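Local coordinates for aminotransferase, class V family protein (Trichomonas vaginalis, PDB 5F8V) that probably catalyses the pyridoxal-phosphate-dependent transfer of an amino group between O-phospho-L-serine and 2-oxoglutarate in the second step of serine biosynthesis, at residues Leu63-Pro66 with Glu67-Ile71; Val212-Lys216 with Asp217-Arg221; Lys279-Tyr282 with Glu283-Ser287. All blocks are in the same frame, centred on the assembly; numbering follows the deposited sequence.

Interaction 1. Residues Leu63-Pro66 with Glu67-Ile71; sequences LQVP and ENFNI
The Phe-69 ring meets Pro-66 at its edge, where Pro-66 O lies near the ring plane, 3.7 Å from Phe-69 CD2. The proline ring runs alongside, pointing the same way, and its CD comes to 4.0 Å from the same CD2. Val-65 CG1 approaches the ring obliquely and touches Phe-69 CB more closely, at 3.5 Å, the two side chains crossing nearly at right angles. With chi1 of -179°, Val-65 sets CG1 opposite its backbone N and aims it at Phe-69, while CG2 meets Ile-71 CD1 tip to tip at 4.1 Å. One valine thus covers two strand residues that face the same way. Trp-190 adds an edge-to-face stack with Phe-69.

The turn is closed by the hydrogen bond from Phe-69 N to Pro-66 O, 3.1 Å long and bent to 149° at the hydrogen. Arg-60 fastens the turn to the preceding helix by hydrogen bonds to Val-65 O and Phe-69 O. A Schellman motif with Gln-64, at positive phi, as C-prime residue ends helix 46-63; a type I beta turn from Pro-66 to Phe-69 then delivers the chain into strand 69-75, an outermost strand of the mixed sheet within this chain.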
loop_
_atom_site.group_PDB
_atom_site.type_symbol
_atom_site.label_atom_id
_atom_site.label_comp_id
_atom_site.label_asym_id
_atom_site.label_seq_id
_atom_site.Cartn_x
_atom_site.Cartn_y
_atom_site.Cartn_z
ATOM N N LEU A 63 15.947 -16.231 4.087
ATOM C CA LEU A 63 16.294 -16.555 2.696
ATOM C C LEU A 63 17.786 -16.709 2.415
ATOM O O LEU A 63 18.147 -17.187 1.348
ATOM C CB LEU A 63 15.749 -15.479 1.761
ATOM C CG LEU A 63 14.302 -15.599 1.306
ATOM C CD1 LEU A 63 13.861 -14.257 0.739
ATOM C CD2 LEU A 63 14.142 -16.702 0.272
ATOM N N GLN A 64 18.641 -16.299 3.352
ATOM C CA GLN A 64 20.082 -16.170 3.108
ATOM C C GLN A 64 20.317 -15.352 1.847
ATOM O O GLN A 64 21.021 -15.774 0.928
ATOM C CB GLN A 64 20.772 -17.544 3.049
ATOM C CG GLN A 64 20.747 -18.300 4.371
ATOM C CD GLN A 64 21.586 -17.620 5.443
ATOM O OE1 GLN A 64 22.804 -17.812 5.503
ATOM N NE2 GLN A 64 20.938 -16.819 6.297
ATOM N N VAL A 65 19.704 -14.171 1.817
ATOM C CA VAL A 65 19.877 -13.253 0.710
ATOM C C VAL A 65 21.331 -12.758 0.770
ATOM O O VAL A 65 21.728 -12.185 1.775
ATOM C CB VAL A 65 18.911 -12.044 0.778
ATOM C CG1 VAL A 65 19.124 -11.138 -0.423
ATOM C CG2 VAL A 65 17.448 -12.498 0.869
ATOM N N PRO A 66 22.122 -12.977 -0.299
ATOM C CA PRO A 66 23.511 -12.483 -0.264
ATOM C C PRO A 66 23.622 -10.950 -0.211
ATOM O O PRO A 66 22.692 -10.239 -0.599
ATOM C CB PRO A 66 24.122 -13.036 -1.558
ATOM C CG PRO A 66 23.176 -14.084 -2.053
ATOM C CD PRO A 66 21.825 -13.670 -1.567
ATOM N N GLU A 67 24.767 -10.458 0.255
ATOM C CA GLU A 67 24.947 -9.028 0.522
ATOM C C GLU A 67 25.047 -8.139 -0.727
ATOM O O GLU A 67 24.979 -6.916 -0.609
ATOM C CB GLU A 67 26.166 -8.784 1.432
ATOM C CG GLU A 67 26.139 -9.514 2.774
ATOM C CD GLU A 67 24.985 -9.121 3.695
ATOM O OE1 GLU A 67 24.685 -9.912 4.616
ATOM O OE2 GLU A 67 24.385 -8.035 3.529
ATOM N N ASN A 68 25.184 -8.725 -1.914
ATOM C CA ASN A 68 25.041 -7.950 -3.169
ATOM C C ASN A 68 23.577 -7.688 -3.599
ATOM O O ASN A 68 23.341 -7.191 -4.702
ATOM C CB ASN A 68 25.839 -8.589 -4.322
ATOM C CG ASN A 68 25.369 -9.992 -4.663
ATOM O OD1 ASN A 68 25.008 -10.754 -3.776
ATOM N ND2 ASN A 68 25.415 -10.351 -5.939
ATOM N N PHE A 69 22.612 -8.006 -2.731
ATOM C CA PHE A 69 21.204 -7.694 -2.960
ATOM C C PHE A 69 20.667 -6.729 -1.913
ATOM O O PHE A 69 20.921 -6.903 -0.735
ATOM C CB PHE A 69 20.374 -8.976 -2.934
ATOM C CG PHE A 69 20.613 -9.864 -4.108
ATOM C CD1 PHE A 69 19.718 -9.891 -5.175
ATOM C CD2 PHE A 69 21.738 -10.672 -4.158
ATOM C CE1 PHE A 69 19.939 -10.721 -6.265
ATOM C CE2 PHE A 69 21.973 -11.495 -5.251
ATOM C CZ PHE A 69 21.069 -11.518 -6.308
ATOM N N ASN A 70 19.933 -5.716 -2.363
ATOM C CA ASN A 70 19.104 -4.878 -1.487
ATOM C C ASN A 70 17.743 -5.541 -1.250
ATOM O O ASN A 70 17.250 -6.258 -2.122
ATOM C CB ASN A 70 18.851 -3.503 -2.110
ATOM C CG ASN A 70 20.131 -2.733 -2.377
ATOM O OD1 ASN A 70 20.866 -2.400 -1.454
ATOM N ND2 ASN A 70 20.393 -2.441 -3.638
ATOM N N ILE A 71 17.145 -5.279 -0.087
ATOM C CA ILE A 71 15.809 -5.764 0.255
ATOM C C ILE A 71 14.916 -4.552 0.468
ATOM O O ILE A 71 15.245 -3.670 1.268
ATOM C CB ILE A 71 15.819 -6.664 1.516
ATOM C CG1 ILE A 71 16.734 -7.882 1.300
ATOM C CG2 ILE A 71 14.402 -7.134 1.854
ATOM C CD1 ILE A 71 16.960 -8.731 2.537
#

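Interaction 2. Residues Val212-Lys216 with Asp217-Arg221; sequences VIIRK and DMLER
Ile-214 CG2 packs against the branch point of Leu-219, 3.7 Å from its CG, with both Leu-219 methyls close by and the two side chains crossing at about a right angle. The chi1 of -51° directs CG1 away from the carbonyl carbon and leaves CG2 beside it, facing the turn that follows. Phe-89 of helix 78-89 and Tyr-233 of helix 233-238 touch both residues, extending the apolar cluster. Met-218 CG packs along the base of the Arg-215 side chain, 4.0 Å from Arg-215 CB.

As the strand ends, the backbone coils into helical torsions. Met-218 N bonds to Arg-215 O at 3.0 Å, and Leu-219 N makes a weak bond to Lys-216 O at 3.3 Å.

On the polar side, Arg-215 NH1 donates to Asp-217 OD2 at 3.2 Å, on its syn lone pair, as part of a salt bridge. The carboxylate sits at the guanidinium edge, the two planes 21° apart, and the N-H...O angle is 143°. Arg-215 NE has a weak second bond, to Val-193 O. Lys-216 NZ is hydrogen-bonded to the backbone carbonyl of Glu-67. The opposite charges of Arg-215 and Asp-217 would probably stabilise each other.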
loop_
_atom_site.group_PDB
_atom_site.type_symbol
_atom_site.label_atom_id
_atom_site.label_comp_id
_atom_site.label_asym_id
_atom_site.label_seq_id
_atom_site.Cartn_x
_atom_site.Cartn_y
_atom_site.Cartn_z
ATOM N N VAL A 212 10.501 -6.329 -2.601
ATOM C CA VAL A 212 11.312 -6.327 -3.814
ATOM C C VAL A 212 12.767 -6.551 -3.397
ATOM O O VAL A 212 13.298 -5.828 -2.550
ATOM C CB VAL A 212 11.162 -5.017 -4.621
ATOM C CG1 VAL A 212 11.733 -5.188 -6.021
ATOM C CG2 VAL A 212 9.702 -4.591 -4.712
ATOM N N ILE A 213 13.390 -7.572 -3.978
ATOM C CA ILE A 213 14.782 -7.920 -3.708
ATOM C C ILE A 213 15.551 -7.714 -4.997
ATOM O O ILE A 213 15.224 -8.342 -6.007
ATOM C CB ILE A 213 14.906 -9.380 -3.223
ATOM C CG1 ILE A 213 14.232 -9.526 -1.851
ATOM C CG2 ILE A 213 16.372 -9.814 -3.163
ATOM C CD1 ILE A 213 14.146 -10.949 -1.332
ATOM N N ILE A 214 16.570 -6.846 -4.965
ATOM C CA ILE A 214 17.250 -6.375 -6.188
ATOM C C ILE A 214 18.766 -6.534 -6.100
ATOM O O ILE A 214 19.376 -6.107 -5.117
ATOM C CB ILE A 214 16.952 -4.881 -6.469
ATOM C CG1 ILE A 214 15.441 -4.610 -6.423
ATOM C CG2 ILE A 214 17.551 -4.455 -7.818
ATOM C CD1 ILE A 214 15.057 -3.146 -6.408
ATOM N N ARG A 215 19.366 -7.128 -7.135
ATOM C CA ARG A 215 20.827 -7.264 -7.212
ATOM C C ARG A 215 21.409 -5.862 -7.473
ATOM O O ARG A 215 20.927 -5.152 -8.356
ATOM C CB ARG A 215 21.218 -8.233 -8.338
ATOM C CG ARG A 215 22.603 -8.860 -8.191
ATOM C CD ARG A 215 23.296 -9.023 -9.536
ATOM N NE ARG A 215 22.841 -10.144 -10.343
ATOM C CZ ARG A 215 22.890 -10.209 -11.677
ATOM N NH1 ARG A 215 23.380 -9.211 -12.417
ATOM N NH2 ARG A 215 22.432 -11.300 -12.284
ATOM N N LYS A 216 22.428 -5.475 -6.707
ATOM C CA LYS A 216 22.906 -4.072 -6.683
ATOM C C LYS A 216 23.366 -3.468 -8.021
ATOM O O LYS A 216 23.095 -2.292 -8.271
ATOM C CB LYS A 216 23.998 -3.882 -5.614
ATOM C CG LYS A 216 23.436 -3.838 -4.210
ATOM C CD LYS A 216 24.517 -3.848 -3.148
ATOM C CE LYS A 216 23.890 -3.727 -1.772
ATOM N NZ LYS A 216 24.874 -3.966 -0.688
ATOM N N ASP A 217 24.046 -4.244 -8.866
ATOM C CA ASP A 217 24.457 -3.753 -10.206
ATOM C C ASP A 217 23.283 -3.504 -11.172
ATOM O O ASP A 217 23.433 -2.732 -12.126
ATOM C CB ASP A 217 25.498 -4.673 -10.880
ATOM C CG ASP A 217 24.979 -6.079 -11.119
ATOM O OD1 ASP A 217 24.306 -6.580 -10.200
ATOM O OD2 ASP A 217 25.237 -6.675 -12.191
ATOM N N MET A 218 22.123 -4.120 -10.922
ATOM C CA MET A 218 20.918 -3.840 -11.722
ATOM C C MET A 218 20.455 -2.389 -11.551
ATOM O O MET A 218 19.968 -1.781 -12.497
ATOM C CB MET A 218 19.767 -4.794 -11.368
ATOM C CG MET A 218 20.043 -6.264 -11.659
ATOM S SD MET A 218 20.141 -6.638 -13.415
ATOM C CE MET A 218 18.432 -6.452 -13.914
ATOM N N LEU A 219 20.619 -1.838 -10.349
ATOM C CA LEU A 219 20.280 -0.441 -10.079
ATOM C C LEU A 219 21.320 0.580 -10.558
ATOM O O LEU A 219 21.039 1.783 -10.558
ATOM C CB LEU A 219 20.004 -0.248 -8.592
ATOM C CG LEU A 219 18.768 -0.990 -8.081
ATOM C CD1 LEU A 219 18.651 -0.801 -6.580
ATOM C CD2 LEU A 219 17.503 -0.507 -8.780
ATOM N N GLU A 220 22.498 0.118 -10.981
ATOM C CA GLU A 220 23.438 0.981 -11.709
ATOM C C GLU A 220 22.892 1.390 -13.096
ATOM O O GLU A 220 23.362 2.366 -13.688
ATOM C CB GLU A 220 24.818 0.312 -11.844
ATOM C CG GLU A 220 25.534 0.086 -10.511
ATOM C CD GLU A 220 26.892 -0.608 -10.642
ATOM O OE1 GLU A 220 27.378 -0.815 -11.775
ATOM O OE2 GLU A 220 27.487 -0.949 -9.599
ATOM N N ARG A 221 21.893 0.663 -13.600
ATOM C CA ARG A 221 21.268 0.984 -14.890
ATOM C C ARG A 221 20.449 2.271 -14.777
ATOM O O ARG A 221 19.900 2.557 -13.711
ATOM C CB ARG A 221 20.366 -0.162 -15.359
ATOM C CG ARG A 221 21.101 -1.480 -15.549
ATOM C CD ARG A 221 20.164 -2.593 -15.954
ATOM N NE ARG A 221 20.909 -3.820 -16.235
ATOM C CZ ARG A 221 20.437 -4.867 -16.906
ATOM N NH1 ARG A 221 19.193 -4.879 -17.389
ATOM N NH2 ARG A 221 21.218 -5.922 -17.096
#

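Interaction 3. Residues Lys279-Tyr282 with Glu283-Ser287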
loop_
_atom_site.group_PDB
_atom_site.type_symbol
_atom_site.label_atom_id
_atom_site.label_comp_id
_atom_site.label_asym_id
_atom_site.label_seq_id
_atom_site.Cartn_x
_atom_site.Cartn_y
_atom_site.Cartn_z
ATOM N N LYS A 279 0.858 -33.214 -2.004
ATOM C CA LYS A 279 0.808 -34.636 -2.390
ATOM C C LYS A 279 -0.545 -35.277 -2.025
ATOM O O LYS A 279 -1.151 -35.973 -2.844
ATOM C CB LYS A 279 1.964 -35.395 -1.731
ATOM C CG LYS A 279 2.146 -36.837 -2.185
ATOM C CD LYS A 279 3.113 -37.570 -1.260
ATOM C CE LYS A 279 3.417 -38.984 -1.751
ATOM N NZ LYS A 279 4.280 -38.970 -2.969
ATOM N N LYS A 280 -1.012 -35.015 -0.808
ATOM C CA LYS A 280 -2.358 -35.432 -0.376
ATOM C C LYS A 280 -3.467 -34.881 -1.293
ATOM O O LYS A 280 -4.350 -35.628 -1.700
ATOM C CB LYS A 280 -2.624 -35.006 1.074
ATOM C CG LYS A 280 -1.809 -35.762 2.123
ATOM C CD LYS A 280 -2.242 -35.360 3.531
ATOM C CE LYS A 280 -1.725 -36.333 4.588
ATOM N NZ LYS A 280 -2.057 -35.883 5.971
ATOM N N VAL A 281 -3.399 -33.595 -1.639
ATOM C CA VAL A 281 -4.441 -32.980 -2.470
ATOM C C VAL A 281 -4.411 -33.600 -3.873
ATOM O O VAL A 281 -5.463 -33.935 -4.410
ATOM C CB VAL A 281 -4.332 -31.439 -2.557
ATOM C CG1 VAL A 281 -5.382 -30.866 -3.495
ATOM C CG2 VAL A 281 -4.460 -30.787 -1.184
ATOM N N TYR A 282 -3.214 -33.767 -4.448
ATOM C CA TYR A 282 -3.084 -34.343 -5.796
ATOM C C TYR A 282 -3.480 -35.811 -5.860
ATOM O O TYR A 282 -4.084 -36.236 -6.840
ATOM C CB TYR A 282 -1.666 -34.150 -6.379
ATOM C CG TYR A 282 -1.403 -32.734 -6.838
ATOM C CD1 TYR A 282 -2.196 -32.149 -7.819
ATOM C CD2 TYR A 282 -0.359 -31.965 -6.291
ATOM C CE1 TYR A 282 -1.974 -30.857 -8.248
ATOM C CE2 TYR A 282 -0.125 -30.660 -6.724
ATOM C CZ TYR A 282 -0.939 -30.111 -7.711
ATOM O OH TYR A 282 -0.763 -28.816 -8.172
ATOM N N GLU A 283 -3.135 -36.582 -4.834
ATOM C CA GLU A 283 -3.585 -37.971 -4.745
ATOM C C GLU A 283 -5.122 -38.060 -4.580
ATOM O O GLU A 283 -5.727 -38.979 -5.107
ATOM C CB GLU A 283 -2.826 -38.753 -3.651
ATOM C CG GLU A 283 -3.327 -40.168 -3.335
ATOM C CD GLU A 283 -3.271 -41.153 -4.510
ATOM O OE1 GLU A 283 -3.364 -40.745 -5.688
ATOM O OE2 GLU A 283 -3.152 -42.373 -4.253
ATOM N N ALA A 284 -5.740 -37.099 -3.889
ATOM C CA ALA A 284 -7.206 -37.022 -3.821
ATOM C C ALA A 284 -7.829 -36.670 -5.190
ATOM O O ALA A 284 -8.895 -37.189 -5.537
ATOM C CB ALA A 284 -7.653 -36.036 -2.755
ATOM N N ILE A 285 -7.164 -35.807 -5.963
ATOM C CA ILE A 285 -7.598 -35.522 -7.329
ATOM C C ILE A 285 -7.438 -36.782 -8.194
ATOM O O ILE A 285 -8.428 -37.333 -8.671
ATOM C CB ILE A 285 -6.829 -34.336 -7.960
ATOM C CG1 ILE A 285 -7.145 -33.027 -7.223
ATOM C CG2 ILE A 285 -7.150 -34.207 -9.449
ATOM C CD1 ILE A 285 -6.117 -31.933 -7.434
ATOM N N ASP A 286 -6.197 -37.244 -8.340
ATOM C CA ASP A 286 -5.827 -38.292 -9.312
ATOM C C ASP A 286 -6.528 -39.636 -9.097
ATOM O O ASP A 286 -6.926 -40.288 -10.070
ATOM C CB ASP A 286 -4.307 -38.519 -9.328
ATOM C CG ASP A 286 -3.528 -37.348 -9.932
ATOM O OD1 ASP A 286 -4.124 -36.442 -10.540
ATOM O OD2 ASP A 286 -2.289 -37.329 -9.792
ATOM N N SER A 287 -6.691 -40.034 -7.839
ATOM C CA SER A 287 -7.288 -41.332 -7.500
ATOM C C SER A 287 -8.820 -41.372 -7.563
ATOM O O SER A 287 -9.405 -42.431 -7.348
ATOM C CB SER A 287 -6.840 -41.769 -6.103
ATOM O OG SER A 287 -7.447 -40.972 -5.105
#
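Glu-283 opens the last turn of the alpha-helix 267-286, and its N bonds to Lys-279 O at 2.9 Å, the first of four i to i+4 bonds between the two segments. Its CB passes close to that same carbonyl oxygen, while the side chain, bent at chi2, leads its carboxylate away from the preceding turn. Ala-284 follows with N to Lys-280 O at 3.0 Å; its methyl faces Met-365 of helix 355-367.

Ile-285 carries the apolar contact. Its N bonds to Val-281 O, and its CD1 touches two residues of the turn before: Tyr-282 CD1 at 3.9 Å and Val-281 CG1 at 4.1 Å. A chi1 of -66° turns CG1 opposite the carbonyl carbon and back toward the earlier turn, and the nearly extended chi2 of 160° carries CD1 onward to both partners. Tyr-282 lies alongside Ile-285, pointing the same way, and the methyl meets its ring obliquely; Val-281 crosses Ile-285 at a slant. Met-305 and Phe-307 of strand 304-307 meet this buried side of the helix. The phenol oxygen of Tyr-282 is hydrogen-bonded to Ser-301 O, which ties the outer end of the ring to the segment leading into that strand.

Asp-286 N reaches Tyr-282 O at 2.8 Å in an almost straight bond, 175° at the hydrogen, and its carboxylate forms a salt bridge with Arg-300. At Ser-287 the chain leaves the helix. Glu-283 O accepts two bonds there: the backbone N of Ser-287 at 3.1 Å, continuing the i to i+4 pattern, and, shorter, the hydroxyl OG of Ser-287 at 2.6 Å.

How the interactions relate
Interactions 1 and 2 belong to one place: strands 69-75 and 209-215 are antiparallel neighbours in the mixed sheet, and the contacts touch directly through probable backbone hydrogen bonds, Asn-68 O with Lys-216 N at 2.8 Å and Asn-70 N with Ile-214 O also at 2.8 Å. Interaction 1 leads into its strand and interaction 2 leads out of the other, and both combine a buried apolar side with an exposed turn. A salt bridge is found across interaction 2 but not across interactions 1 or 3. Interaction 3 stands apart, its nearest atoms about 21 Å from interaction 1 and about 24 Å from interaction 2. It, too, is partly buried, but regular helical bonds dominate it.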